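Local structure of translocator protein BipD (Burkholderia pseudomallei, 3NFT) at residues A27-L33 with V283-G288; D136-Y140 with K271-Q275; K160-I165 with K179-L183; L191-L196 with S218-I223; M231-L235 with W250-F254. The protein is required for invasion of and survival within host cells, and probably regulates secretion of the type III effectors BipB and BipC and their insertion into the target membrane. All coordinates share one frame; numbering follows the deposited sequence.

In the fold
All five interactions lie on or beside an elongated bundle built around helices 121-160 and 244-295. Interactions 1, 2 and 5 share helix 244-295, with the centres of 1 and 5 about 49 Å apart. Interaction 2 joins the two long helices near the middle of the chain, and both it and interaction 1 touch the second subunit. Interactions 3, 4 and 5 follow in series along the chain; 4 lies wholly within the mixed helix-and-strand insertion between those helices, while 3 and 5 pack it against their ends, I180 meeting L235 and L161 meeting F254. Interaction 4 reaches interaction 2 through L196 and A139. The insertion thus packs toward one end of the bundle, the N-terminal piece toward the other.

Interaction 1 (A27-L33 with V283-G288); sequences AMTDDDL and VKVLSG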
# COMPACT_ATOMS: atom_id res chain seq x y z
N ALA A 27 -6.81 -14.90 -9.00
CA ALA A 27 -6.87 -16.34 -8.60
C ALA A 27 -6.98 -16.49 -7.09
O ALA A 27 -6.26 -15.83 -6.34
CB ALA A 27 -5.63 -17.06 -9.11
N MET A 28 -7.87 -17.37 -6.63
CA MET A 28 -8.12 -17.57 -5.20
C MET A 28 -7.55 -18.88 -4.67
O MET A 28 -7.22 -18.97 -3.48
CB MET A 28 -9.62 -17.47 -4.90
CG MET A 28 -10.17 -16.07 -5.19
SD MET A 28 -11.94 -15.85 -4.90
CE MET A 28 -12.01 -14.07 -4.76
N THR A 29 -7.45 -19.91 -5.52
CA THR A 29 -6.84 -21.18 -5.14
C THR A 29 -5.57 -21.46 -5.94
O THR A 29 -5.28 -20.78 -6.92
CB THR A 29 -7.81 -22.37 -5.34
OG1 THR A 29 -7.94 -22.66 -6.74
CG2 THR A 29 -9.20 -22.03 -4.75
N ASP A 30 -4.82 -22.47 -5.50
CA ASP A 30 -3.61 -22.90 -6.20
C ASP A 30 -3.91 -23.38 -7.62
O ASP A 30 -3.16 -23.08 -8.54
CB ASP A 30 -2.87 -23.97 -5.41
CG ASP A 30 -2.29 -23.44 -4.09
OD1 ASP A 30 -1.75 -24.27 -3.32
OD2 ASP A 30 -2.34 -22.23 -3.80
N ASP A 31 -5.01 -24.13 -7.79
CA ASP A 31 -5.43 -24.54 -9.13
C ASP A 31 -5.72 -23.31 -9.99
O ASP A 31 -5.35 -23.26 -11.16
CB ASP A 31 -6.66 -25.47 -9.06
CG ASP A 31 -6.89 -26.25 -10.35
OD1 ASP A 31 -8.04 -26.26 -10.83
OD2 ASP A 31 -5.93 -26.85 -10.89
N ASP A 32 -6.36 -22.30 -9.39
CA ASP A 32 -6.61 -21.04 -10.09
C ASP A 32 -5.30 -20.39 -10.52
O ASP A 32 -5.22 -19.85 -11.61
CB ASP A 32 -7.35 -20.02 -9.21
CG ASP A 32 -8.79 -20.38 -8.92
OD1 ASP A 32 -9.35 -21.27 -9.60
OD2 ASP A 32 -9.37 -19.75 -8.01
N LEU A 33 -4.29 -20.39 -9.66
CA LEU A 33 -3.02 -19.80 -10.02
C LEU A 33 -2.41 -20.51 -11.22
O LEU A 33 -1.94 -19.86 -12.16
CB LEU A 33 -2.04 -19.80 -8.83
CG LEU A 33 -2.30 -18.73 -7.76
CD1 LEU A 33 -1.56 -18.98 -6.44
CD2 LEU A 33 -1.90 -17.38 -8.32
N VAL A 283 -1.34 -12.66 -4.50
CA VAL A 283 -2.39 -12.81 -5.49
C VAL A 283 -3.71 -13.17 -4.82
O VAL A 283 -4.76 -12.64 -5.19
CB VAL A 283 -2.04 -13.86 -6.55
CG1 VAL A 283 -3.29 -14.18 -7.42
CG2 VAL A 283 -0.89 -13.36 -7.37
N LYS A 284 -3.67 -14.08 -3.84
CA LYS A 284 -4.90 -14.48 -3.12
C LYS A 284 -5.51 -13.29 -2.36
O LYS A 284 -6.72 -13.10 -2.35
CB LYS A 284 -4.61 -15.65 -2.19
CG LYS A 284 -4.37 -16.97 -2.92
CD LYS A 284 -3.85 -18.06 -2.01
CE LYS A 284 -3.46 -19.30 -2.82
NZ LYS A 284 -3.12 -20.46 -1.95
N VAL A 285 -4.65 -12.47 -1.76
CA VAL A 285 -5.10 -11.24 -1.09
C VAL A 285 -5.72 -10.25 -2.07
O VAL A 285 -6.81 -9.73 -1.85
CB VAL A 285 -3.95 -10.57 -0.29
CG1 VAL A 285 -4.34 -9.17 0.14
CG2 VAL A 285 -3.63 -11.44 0.91
N LEU A 286 -5.05 -10.00 -3.18
CA LEU A 286 -5.53 -9.05 -4.17
C LEU A 286 -6.84 -9.52 -4.82
O LEU A 286 -7.74 -8.70 -5.04
CB LEU A 286 -4.48 -8.83 -5.26
CG LEU A 286 -3.20 -8.07 -4.89
CD1 LEU A 286 -2.20 -8.18 -6.07
CD2 LEU A 286 -3.50 -6.63 -4.57
N SER A 287 -6.95 -10.82 -5.08
CA SER A 287 -8.16 -11.38 -5.67
C SER A 287 -9.33 -11.23 -4.73
O SER A 287 -10.43 -10.84 -5.15
CB SER A 287 -7.94 -12.85 -6.01
OG SER A 287 -6.92 -12.90 -6.96
N GLY A 288 -9.10 -11.51 -3.45
CA GLY A 288 -10.13 -11.34 -2.43
C GLY A 288 -10.55 -9.89 -2.28
O GLY A 288 -11.75 -9.59 -2.16
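A capping box opens helix 30-35, and the residues around it dock on helix 244-295: A27 and M28 lie along S287 and K284. The backbone N of A27 donates to S287 OG at 2.9 Å. One helical turn earlier, K284 runs out as an extended chain alongside the loop: its CG passes 3.5 Å from M28 O, and its NZ ends 2.7 Å from D30 OD2 in a salt bridge. The ammonium meets that oxygen on the syn side, 28° out of the carboxylate plane. The D30 carboxylate can turn back to this lysine because its CG stands beside the backbone N (chi1 -67°).

Apolar groups fill in around these polar links. L33 CD2 rests 3.6 Å from V283 CG1, the two side chains lying alongside one another with opposed directions, while the M28 chain stretches along the helix surface until CE lies 3.6 Å from S287 O. L33 and V283 both also touch L95 of helix 76-103, so the short helix packs where helices 76-103 and 244-295 meet.

The cap itself is reciprocal. T29 OG1 accepts from D32 N, and D32 OD2 takes both M28 N and T29 N, the former on its anti lone pair and the latter from above the carboxylate plane. Laid against the C-terminal coiled-coil helix, this N-terminal piece is consistent with an intramolecular chaperone that shields coiled-coil residues from premature oligomerization; the local motif is a classic capping box with T29 as N-cap.

Interaction 2 (D136-Y140 with K271-Q275); sequences DIDAY and KYSHQ
The central antiparallel pair of coiled-coil helices, 121-160 and 244-295, is bridged here by Y140 packed against Q275, Y272 and K271. The local helix axes approach to 11.0 Å, their directions differ by 160°, and Y140 spans much of that separation. Over one face of its ring lies the aliphatic part of Q275, with CB 4.1 Å from the ring centroid in a CH-pi contact and displaced toward the rim, and CG 3.7 Å from Y140 CD1. A bend at chi2 (65°) turns the rest of Q275 so that its amide lies nearly parallel to the ring, the two planes 13° apart. The amide then extends past the tyrosine to the preceding turn of the opposite helix, where OE1 is 3.8 Å from D136 CB and NE2 is 4.0 Å from I137 CG1.

Y140 CD2 points at the edge of the Y272 ring, 4.1 Å from Y272 CD1. At the far end of the tyrosine, OH passes 3.4 Å from K271 CB, and its polar partner is the carboxylate of E208, to whose backbone O the ammonium of K271 is bonded in turn. D136 forms a salt bridge with R204. Helix 202-209 thus packs on one flank of the pair, also setting W205 against Y140, while helices 76-103 and 41-56 cover I137 and Y272 from elsewhere in the bundle.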
# COMPACT_ATOMS: atom_id res chain seq x y z
N ASP A 136 9.90 -7.15 -6.16
CA ASP A 136 10.41 -8.37 -5.52
C ASP A 136 10.56 -9.51 -6.51
O ASP A 136 11.53 -10.26 -6.47
CB ASP A 136 9.53 -8.79 -4.35
CG ASP A 136 9.71 -7.92 -3.13
OD1 ASP A 136 10.75 -7.25 -3.00
OD2 ASP A 136 8.80 -7.91 -2.29
N ILE A 137 9.58 -9.66 -7.41
CA ILE A 137 9.71 -10.66 -8.47
C ILE A 137 10.96 -10.49 -9.28
O ILE A 137 11.69 -11.45 -9.54
CB ILE A 137 8.51 -10.61 -9.47
CG1 ILE A 137 7.26 -11.14 -8.80
CG2 ILE A 137 8.85 -11.36 -10.78
CD1 ILE A 137 5.99 -10.66 -9.55
N ASP A 138 11.16 -9.26 -9.73
CA ASP A 138 12.32 -8.93 -10.55
C ASP A 138 13.62 -9.15 -9.81
O ASP A 138 14.58 -9.72 -10.36
CB ASP A 138 12.24 -7.46 -10.98
CG ASP A 138 11.26 -7.21 -12.11
OD1 ASP A 138 11.07 -6.01 -12.44
OD2 ASP A 138 10.69 -8.16 -12.69
N ALA A 139 13.69 -8.65 -8.57
CA ALA A 139 14.89 -8.79 -7.76
C ALA A 139 15.25 -10.26 -7.60
O ALA A 139 16.39 -10.67 -7.79
CB ALA A 139 14.68 -8.18 -6.36
N TYR A 140 14.27 -11.06 -7.20
CA TYR A 140 14.57 -12.44 -6.94
C TYR A 140 14.94 -13.20 -8.19
O TYR A 140 15.81 -14.07 -8.14
CB TYR A 140 13.44 -13.15 -6.18
CG TYR A 140 13.85 -13.41 -4.76
CD1 TYR A 140 13.34 -12.68 -3.71
CD2 TYR A 140 14.79 -14.38 -4.48
CE1 TYR A 140 13.75 -12.94 -2.41
CE2 TYR A 140 15.20 -14.64 -3.21
CZ TYR A 140 14.69 -13.92 -2.18
OH TYR A 140 15.16 -14.22 -0.93
N LYS A 271 14.89 -19.58 0.19
CA LYS A 271 14.41 -18.23 0.34
C LYS A 271 13.59 -17.82 -0.89
O LYS A 271 12.58 -17.14 -0.76
CB LYS A 271 15.58 -17.28 0.56
CG LYS A 271 16.32 -17.54 1.83
CD LYS A 271 17.52 -16.65 1.91
CE LYS A 271 18.20 -16.79 3.24
NZ LYS A 271 19.56 -16.18 3.15
N TYR A 272 14.02 -18.26 -2.08
CA TYR A 272 13.29 -18.03 -3.32
C TYR A 272 11.90 -18.71 -3.24
O TYR A 272 10.90 -18.14 -3.63
CB TYR A 272 14.10 -18.58 -4.48
CG TYR A 272 13.38 -18.63 -5.78
CD1 TYR A 272 12.98 -17.47 -6.45
CD2 TYR A 272 13.08 -19.86 -6.38
CE1 TYR A 272 12.29 -17.55 -7.67
CE2 TYR A 272 12.41 -19.92 -7.59
CZ TYR A 272 12.03 -18.77 -8.24
OH TYR A 272 11.33 -18.83 -9.43
N SER A 273 11.86 -19.93 -2.73
CA SER A 273 10.60 -20.63 -2.53
C SER A 273 9.65 -19.87 -1.59
O SER A 273 8.44 -19.81 -1.83
CB SER A 273 10.87 -22.04 -2.01
OG SER A 273 11.63 -22.77 -2.95
N HIS A 274 10.19 -19.28 -0.53
CA HIS A 274 9.42 -18.41 0.35
C HIS A 274 8.88 -17.18 -0.39
O HIS A 274 7.71 -16.81 -0.21
CB HIS A 274 10.23 -18.00 1.59
CG HIS A 274 9.48 -17.08 2.50
ND1 HIS A 274 9.74 -15.72 2.56
CD2 HIS A 274 8.46 -17.30 3.36
CE1 HIS A 274 8.93 -15.16 3.44
NE2 HIS A 274 8.14 -16.10 3.93
N GLN A 275 9.69 -16.58 -1.25
CA GLN A 275 9.22 -15.49 -2.09
C GLN A 275 8.08 -15.93 -3.00
O GLN A 275 7.11 -15.21 -3.14
CB GLN A 275 10.38 -14.88 -2.92
CG GLN A 275 10.05 -14.28 -4.30
CD GLN A 275 9.15 -13.07 -4.24
OE1 GLN A 275 9.06 -12.38 -3.21
NE2 GLN A 275 8.47 -12.79 -5.37

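Interaction 3 (K160-I165 with K179-L183); sequences KLQDYI and KIKAL
L161 O accepts the backbone N of Y164 at 2.9 Å, and I180 CD1 comes within 3.9 Å of the same L161 O. The bond belongs to a 3-10 segment, 161-163, that unwinds the end of helix 121-160 before strand 165-168 begins. L161 from this turn, with Y164 and I165 just after it, forms an apolar interface with helix 177-189. This helix follows the hairpin of strands 165-168 and 172-175, so the contact folds the hairpin's two flanking elements onto one another.

I180 sits in the middle. Its CG2 meets L161 CB at 3.8 Å, and its CG1 lies equally close to Y164 CB. L161 takes an unusual torsion, with CG held between the backbone N and the carbonyl carbon (chi1 69°); from there its CD2 reaches I180 CG2 at 4.0 Å. L161 also touches F254 of helix 244-295, while I180 touches L235.

The Y164 ring is bounded on two sides. L183 CD1 approaches its edge near the ring plane, 3.8 Å from Y164 CE1. The K179 side chain runs roughly perpendicular to that of Y164 and makes a CH-pi contact, with CB over the centre of the face, 3.7 Å from the Y164 centroid and only 4° off the normal.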
# COMPACT_ATOMS: atom_id res chain seq x y z
N LYS A 160 35.49 -30.00 -15.64
CA LYS A 160 36.68 -29.80 -16.47
C LYS A 160 37.96 -30.19 -15.76
O LYS A 160 38.86 -30.78 -16.38
CB LYS A 160 36.77 -28.34 -16.91
CG LYS A 160 35.79 -27.93 -17.95
CD LYS A 160 35.96 -26.47 -18.33
CE LYS A 160 35.45 -26.18 -19.72
NZ LYS A 160 34.00 -26.49 -19.87
N LEU A 161 38.05 -29.92 -14.46
CA LEU A 161 39.30 -30.14 -13.74
C LEU A 161 39.65 -31.60 -13.62
O LEU A 161 40.79 -31.95 -13.42
CB LEU A 161 39.29 -29.47 -12.36
CG LEU A 161 38.37 -29.99 -11.26
CD1 LEU A 161 39.00 -31.21 -10.59
CD2 LEU A 161 38.09 -28.89 -10.20
N GLN A 162 38.65 -32.47 -13.80
CA GLN A 162 38.86 -33.91 -13.70
C GLN A 162 39.79 -34.43 -14.81
O GLN A 162 40.38 -35.50 -14.67
CB GLN A 162 37.51 -34.64 -13.71
CG GLN A 162 36.69 -34.27 -12.51
CD GLN A 162 35.39 -35.05 -12.43
OE1 GLN A 162 35.33 -36.21 -12.84
NE2 GLN A 162 34.35 -34.41 -11.93
N ASP A 163 39.93 -33.65 -15.88
CA ASP A 163 40.85 -34.04 -16.95
C ASP A 163 42.30 -33.99 -16.46
O ASP A 163 43.20 -34.54 -17.10
CB ASP A 163 40.76 -33.09 -18.13
CG ASP A 163 39.53 -33.30 -18.99
OD1 ASP A 163 39.32 -32.47 -19.90
OD2 ASP A 163 38.81 -34.28 -18.81
N TYR A 164 42.51 -33.29 -15.35
CA TYR A 164 43.85 -33.08 -14.82
C TYR A 164 44.18 -33.95 -13.61
O TYR A 164 45.19 -33.75 -12.93
CB TYR A 164 44.05 -31.59 -14.53
CG TYR A 164 44.04 -30.76 -15.77
CD1 TYR A 164 43.04 -29.83 -16.00
CD2 TYR A 164 45.05 -30.90 -16.72
CE1 TYR A 164 43.03 -29.06 -17.17
CE2 TYR A 164 45.04 -30.13 -17.89
CZ TYR A 164 44.04 -29.22 -18.10
OH TYR A 164 44.04 -28.44 -19.25
N ILE A 165 43.32 -34.94 -13.33
CA ILE A 165 43.57 -35.92 -12.31
C ILE A 165 43.57 -37.26 -12.99
O ILE A 165 42.60 -37.60 -13.72
CB ILE A 165 42.47 -35.87 -11.23
CG1 ILE A 165 42.45 -34.48 -10.56
CG2 ILE A 165 42.62 -37.02 -10.25
CD1 ILE A 165 41.24 -34.22 -9.71
N LYS A 179 47.20 -26.26 -13.58
CA LYS A 179 46.19 -26.14 -14.61
C LYS A 179 44.83 -25.94 -13.94
O LYS A 179 44.00 -25.15 -14.41
CB LYS A 179 46.17 -27.38 -15.49
CG LYS A 179 47.45 -27.61 -16.28
CD LYS A 179 47.74 -26.48 -17.20
CE LYS A 179 49.00 -26.73 -17.99
NZ LYS A 179 49.08 -28.14 -18.42
N ILE A 180 44.61 -26.67 -12.84
CA ILE A 180 43.33 -26.58 -12.13
C ILE A 180 43.17 -25.20 -11.48
O ILE A 180 42.10 -24.61 -11.53
CB ILE A 180 43.17 -27.70 -11.11
CG1 ILE A 180 43.21 -29.06 -11.81
CG2 ILE A 180 41.85 -27.57 -10.34
CD1 ILE A 180 43.19 -30.27 -10.92
N LYS A 181 44.26 -24.65 -10.94
CA LYS A 181 44.19 -23.31 -10.35
C LYS A 181 43.76 -22.29 -11.38
O LYS A 181 42.96 -21.41 -11.08
CB LYS A 181 45.56 -22.91 -9.81
CG LYS A 181 45.99 -23.63 -8.59
CD LYS A 181 47.46 -23.31 -8.25
CE LYS A 181 48.08 -24.32 -7.32
NZ LYS A 181 49.49 -23.93 -6.97
N ALA A 182 44.27 -22.42 -12.60
CA ALA A 182 43.94 -21.50 -13.67
C ALA A 182 42.45 -21.59 -14.04
O ALA A 182 41.79 -20.57 -14.31
CB ALA A 182 44.85 -21.73 -14.92
N LEU A 183 41.93 -22.81 -14.10
CA LEU A 183 40.50 -23.01 -14.36
C LEU A 183 39.64 -22.33 -13.29
O LEU A 183 38.67 -21.64 -13.59
CB LEU A 183 40.16 -24.51 -14.47
CG LEU A 183 40.66 -25.26 -15.68
CD1 LEU A 183 40.44 -26.77 -15.49
CD2 LEU A 183 39.93 -24.79 -16.93

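Interaction 4 (L191-L196 with S218-I223); sequences LPTMQL and SGVVTI
From CB, the Q195 side chain leaves its strand on the face shared with V220 and then folds back across the neighbouring segment. CG stands opposite the backbone N (chi1 173°), and a bend at chi2 brings CD to 3.8 Å from S218 O. At the tip the amide divides its work. OE1 packs 3.5 Å from V220 CG2 and accepts from a water, which is also weakly bonded to the hydroxyl of S218, itself paired with S216. NE2 donates to S218 O at 3.0 Å and to L196 O at the same distance; both acceptors lie in the amide plane and are met on a carbonyl lone pair, which fixes the amide's rotation.

The segments are edge and central strands of an antiparallel three-stranded sheet completed by 213-215. M194 and V221 form a hydrogen-bonded pair, V221 N reaching M194 O at 2.7 Å, and L196 N donates almost straight to G219 O (179°). Beyond the regular pairing, a second water joins P192 O to I223 N.

Toward helix 121-160, the bent M194 chain carries CE to 3.9 Å from I223 CG1, and I223 CD1 closes against P192 CD at 3.8 Å. L196, with helix 202-209 beside it, sets CG 3.9 Å from V221 CG2.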
# COMPACT_ATOMS: atom_id res chain seq x y z
N LEU A 191 32.78 -14.02 -12.23
CA LEU A 191 31.57 -14.17 -11.42
C LEU A 191 30.50 -13.16 -11.84
O LEU A 191 30.79 -11.98 -12.08
CB LEU A 191 31.88 -14.03 -9.93
CG LEU A 191 32.69 -15.19 -9.34
CD1 LEU A 191 33.16 -14.84 -7.92
CD2 LEU A 191 31.88 -16.50 -9.36
N PRO A 192 29.25 -13.62 -11.97
CA PRO A 192 28.14 -12.74 -12.32
C PRO A 192 27.92 -11.65 -11.29
O PRO A 192 28.15 -11.87 -10.11
CB PRO A 192 26.92 -13.67 -12.33
CG PRO A 192 27.40 -14.97 -12.13
CD PRO A 192 28.80 -14.98 -11.67
N THR A 193 27.51 -10.48 -11.73
CA THR A 193 27.04 -9.45 -10.82
C THR A 193 25.59 -9.17 -11.14
O THR A 193 25.12 -9.44 -12.24
CB THR A 193 27.88 -8.18 -10.93
OG1 THR A 193 27.67 -7.61 -12.22
CG2 THR A 193 29.34 -8.50 -10.73
N MET A 194 24.86 -8.67 -10.15
CA MET A 194 23.44 -8.46 -10.30
C MET A 194 23.12 -7.06 -9.79
O MET A 194 23.76 -6.58 -8.87
CB MET A 194 22.69 -9.51 -9.50
CG MET A 194 22.88 -10.96 -10.02
SD MET A 194 23.16 -12.16 -8.69
CE MET A 194 24.90 -11.93 -8.41
N GLN A 195 22.13 -6.43 -10.40
CA GLN A 195 21.70 -5.11 -9.98
C GLN A 195 20.30 -5.25 -9.42
O GLN A 195 19.40 -5.71 -10.12
CB GLN A 195 21.70 -4.15 -11.16
CG GLN A 195 21.12 -2.79 -10.85
CD GLN A 195 21.94 -2.03 -9.85
OE1 GLN A 195 23.14 -1.81 -10.05
NE2 GLN A 195 21.31 -1.63 -8.74
N LEU A 196 20.12 -4.87 -8.17
CA LEU A 196 18.79 -4.81 -7.56
C LEU A 196 17.96 -3.69 -8.21
O LEU A 196 18.53 -2.71 -8.73
CB LEU A 196 18.91 -4.57 -6.05
CG LEU A 196 19.50 -5.70 -5.21
CD1 LEU A 196 19.75 -5.29 -3.77
CD2 LEU A 196 18.56 -6.89 -5.26
N SER A 218 24.80 1.02 -3.93
CA SER A 218 24.04 1.24 -5.15
C SER A 218 23.25 0.02 -5.64
O SER A 218 22.66 0.06 -6.71
CB SER A 218 24.95 1.73 -6.27
OG SER A 218 25.98 0.80 -6.56
N GLY A 219 23.23 -1.04 -4.84
CA GLY A 219 22.44 -2.23 -5.15
C GLY A 219 23.10 -3.25 -6.06
O GLY A 219 22.40 -4.12 -6.63
N VAL A 220 24.43 -3.18 -6.19
CA VAL A 220 25.15 -4.16 -6.96
C VAL A 220 25.45 -5.35 -6.04
O VAL A 220 26.11 -5.20 -5.00
CB VAL A 220 26.47 -3.60 -7.54
CG1 VAL A 220 27.24 -4.69 -8.26
CG2 VAL A 220 26.17 -2.41 -8.50
N VAL A 221 24.96 -6.51 -6.45
CA VAL A 221 25.20 -7.75 -5.74
C VAL A 221 26.33 -8.50 -6.41
O VAL A 221 26.29 -8.78 -7.62
CB VAL A 221 23.94 -8.63 -5.74
CG1 VAL A 221 24.20 -9.86 -4.88
CG2 VAL A 221 22.74 -7.84 -5.22
N THR A 222 27.35 -8.83 -5.62
CA THR A 222 28.48 -9.63 -6.07
C THR A 222 28.55 -10.90 -5.21
O THR A 222 28.08 -10.93 -4.07
CB THR A 222 29.81 -8.86 -5.96
OG1 THR A 222 29.96 -8.37 -4.63
CG2 THR A 222 29.85 -7.69 -6.95
N ILE A 223 29.14 -11.94 -5.77
CA ILE A 223 29.23 -13.24 -5.14
C ILE A 223 30.56 -13.34 -4.41
O ILE A 223 31.62 -13.08 -5.01
CB ILE A 223 29.10 -14.33 -6.19
CG1 ILE A 223 27.73 -14.20 -6.89
CG2 ILE A 223 29.30 -15.71 -5.58
CD1 ILE A 223 27.64 -15.04 -8.07
O HOH W 1 30.11 -11.44 -8.42
O HOH W 2 24.53 0.41 -9.48

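Interaction 5 (M231-L235 with W250-F254); sequences MRDSL and WNTAF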
# COMPACT_ATOMS: atom_id res chain seq x y z
N MET A 231 39.29 -23.40 -2.48
CA MET A 231 39.51 -24.50 -3.42
C MET A 231 40.80 -24.30 -4.23
O MET A 231 41.64 -25.18 -4.32
CB MET A 231 38.31 -24.61 -4.36
CG MET A 231 37.06 -25.19 -3.76
SD MET A 231 35.74 -25.05 -4.99
CE MET A 231 34.75 -26.46 -4.63
N ARG A 232 40.95 -23.11 -4.78
CA ARG A 232 42.16 -22.77 -5.53
C ARG A 232 43.43 -22.96 -4.69
O ARG A 232 44.42 -23.58 -5.13
CB ARG A 232 42.10 -21.33 -6.05
CG ARG A 232 43.16 -20.98 -7.07
CD ARG A 232 43.26 -19.45 -7.23
NE ARG A 232 43.62 -18.86 -5.94
CZ ARG A 232 43.33 -17.62 -5.54
NH1 ARG A 232 42.65 -16.78 -6.31
NH2 ARG A 232 43.69 -17.24 -4.31
N ASP A 233 43.42 -22.41 -3.48
CA ASP A 233 44.61 -22.46 -2.62
C ASP A 233 44.92 -23.84 -2.06
O ASP A 233 46.03 -24.07 -1.56
CB ASP A 233 44.45 -21.50 -1.45
CG ASP A 233 44.46 -20.06 -1.86
OD1 ASP A 233 44.08 -19.25 -0.99
OD2 ASP A 233 44.84 -19.72 -3.02
N SER A 234 43.98 -24.79 -2.18
CA SER A 234 44.22 -26.15 -1.73
C SER A 234 45.11 -26.96 -2.67
O SER A 234 45.60 -28.03 -2.30
CB SER A 234 42.90 -26.91 -1.52
OG SER A 234 42.29 -27.25 -2.77
N LEU A 235 45.26 -26.50 -3.90
CA LEU A 235 45.84 -27.31 -4.97
C LEU A 235 47.36 -27.30 -4.93
O LEU A 235 47.99 -26.26 -4.64
CB LEU A 235 45.38 -26.81 -6.32
CG LEU A 235 43.93 -27.17 -6.61
CD1 LEU A 235 43.34 -26.18 -7.59
CD2 LEU A 235 43.85 -28.66 -7.08
N TRP A 250 43.18 -34.38 0.35
CA TRP A 250 42.95 -33.19 -0.45
C TRP A 250 41.50 -33.17 -1.00
O TRP A 250 40.81 -32.17 -0.94
CB TRP A 250 43.97 -33.09 -1.60
CG TRP A 250 43.51 -32.04 -2.58
CD1 TRP A 250 43.60 -30.68 -2.43
CD2 TRP A 250 42.73 -32.26 -3.76
NE1 TRP A 250 42.98 -30.06 -3.49
CE2 TRP A 250 42.44 -31.00 -4.32
CE3 TRP A 250 42.30 -33.41 -4.43
CZ2 TRP A 250 41.69 -30.85 -5.49
CZ3 TRP A 250 41.57 -33.27 -5.59
CH2 TRP A 250 41.26 -32.01 -6.11
N ASN A 251 41.06 -34.31 -1.52
CA ASN A 251 39.72 -34.44 -2.11
C ASN A 251 38.67 -34.14 -1.05
O ASN A 251 37.69 -33.47 -1.31
CB ASN A 251 39.55 -35.86 -2.65
CG ASN A 251 38.35 -36.04 -3.56
OD1 ASN A 251 37.72 -35.06 -4.01
ND2 ASN A 251 38.04 -37.29 -3.87
N THR A 252 38.91 -34.60 0.17
CA THR A 252 37.97 -34.34 1.25
C THR A 252 37.88 -32.84 1.55
O THR A 252 36.79 -32.30 1.74
CB THR A 252 38.32 -35.15 2.50
OG1 THR A 252 38.19 -36.55 2.18
CG2 THR A 252 37.43 -34.78 3.69
N ALA A 253 39.02 -32.16 1.59
CA ALA A 253 38.99 -30.73 1.81
C ALA A 253 38.28 -30.01 0.68
O ALA A 253 37.49 -29.10 0.91
CB ALA A 253 40.40 -30.19 1.98
N PHE A 254 38.56 -30.43 -0.54
CA PHE A 254 37.96 -29.82 -1.73
C PHE A 254 36.45 -29.97 -1.69
O PHE A 254 35.70 -29.02 -1.92
CB PHE A 254 38.56 -30.46 -2.99
CG PHE A 254 38.37 -29.65 -4.23
CD1 PHE A 254 39.26 -28.62 -4.54
CD2 PHE A 254 37.33 -29.91 -5.06
CE1 PHE A 254 39.12 -27.87 -5.70
CE2 PHE A 254 37.16 -29.15 -6.24
CZ PHE A 254 38.06 -28.13 -6.55
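With chi1 at 73°, S234 OG sits between its own backbone N and carbonyl carbon, while W250 places CG opposite the backbone N (chi1 167°) and swings its indole across to meet that hydroxyl. W250 NE1 donates to S234 OG at 3.0 Å, with the oxygen tilted 20° out of the indole plane. The hydroxyl in turn donates a hydrogen bond to M231 O at 2.7 Å, an acceptor that also takes the backbone N of S234. A buried indole N-H is thereby tied through one serine to the backbone of helix 226-233 at M231.

This short helix belongs to the mixed insertion that packs on the beginning of the long coiled-coil helix 244-295, and F254, one turn beyond W250, forms the second half of the interface. Its ring is enclosed on both faces: W250 CH2 lies over one, and M231 CG over the other, 4.2 Å from the F254 centroid. The M231 sulfur adds an oblique Met-aromatic contact, and S234 OG lies at the ring's edge. M231 CB comes to 3.6 Å from F254 CE1.

Farther along, L235 turns its CD2 to the benzo part of the indole, 3.5 Å from W250 CZ2. W242 meets the same indole with its ring inclined to it.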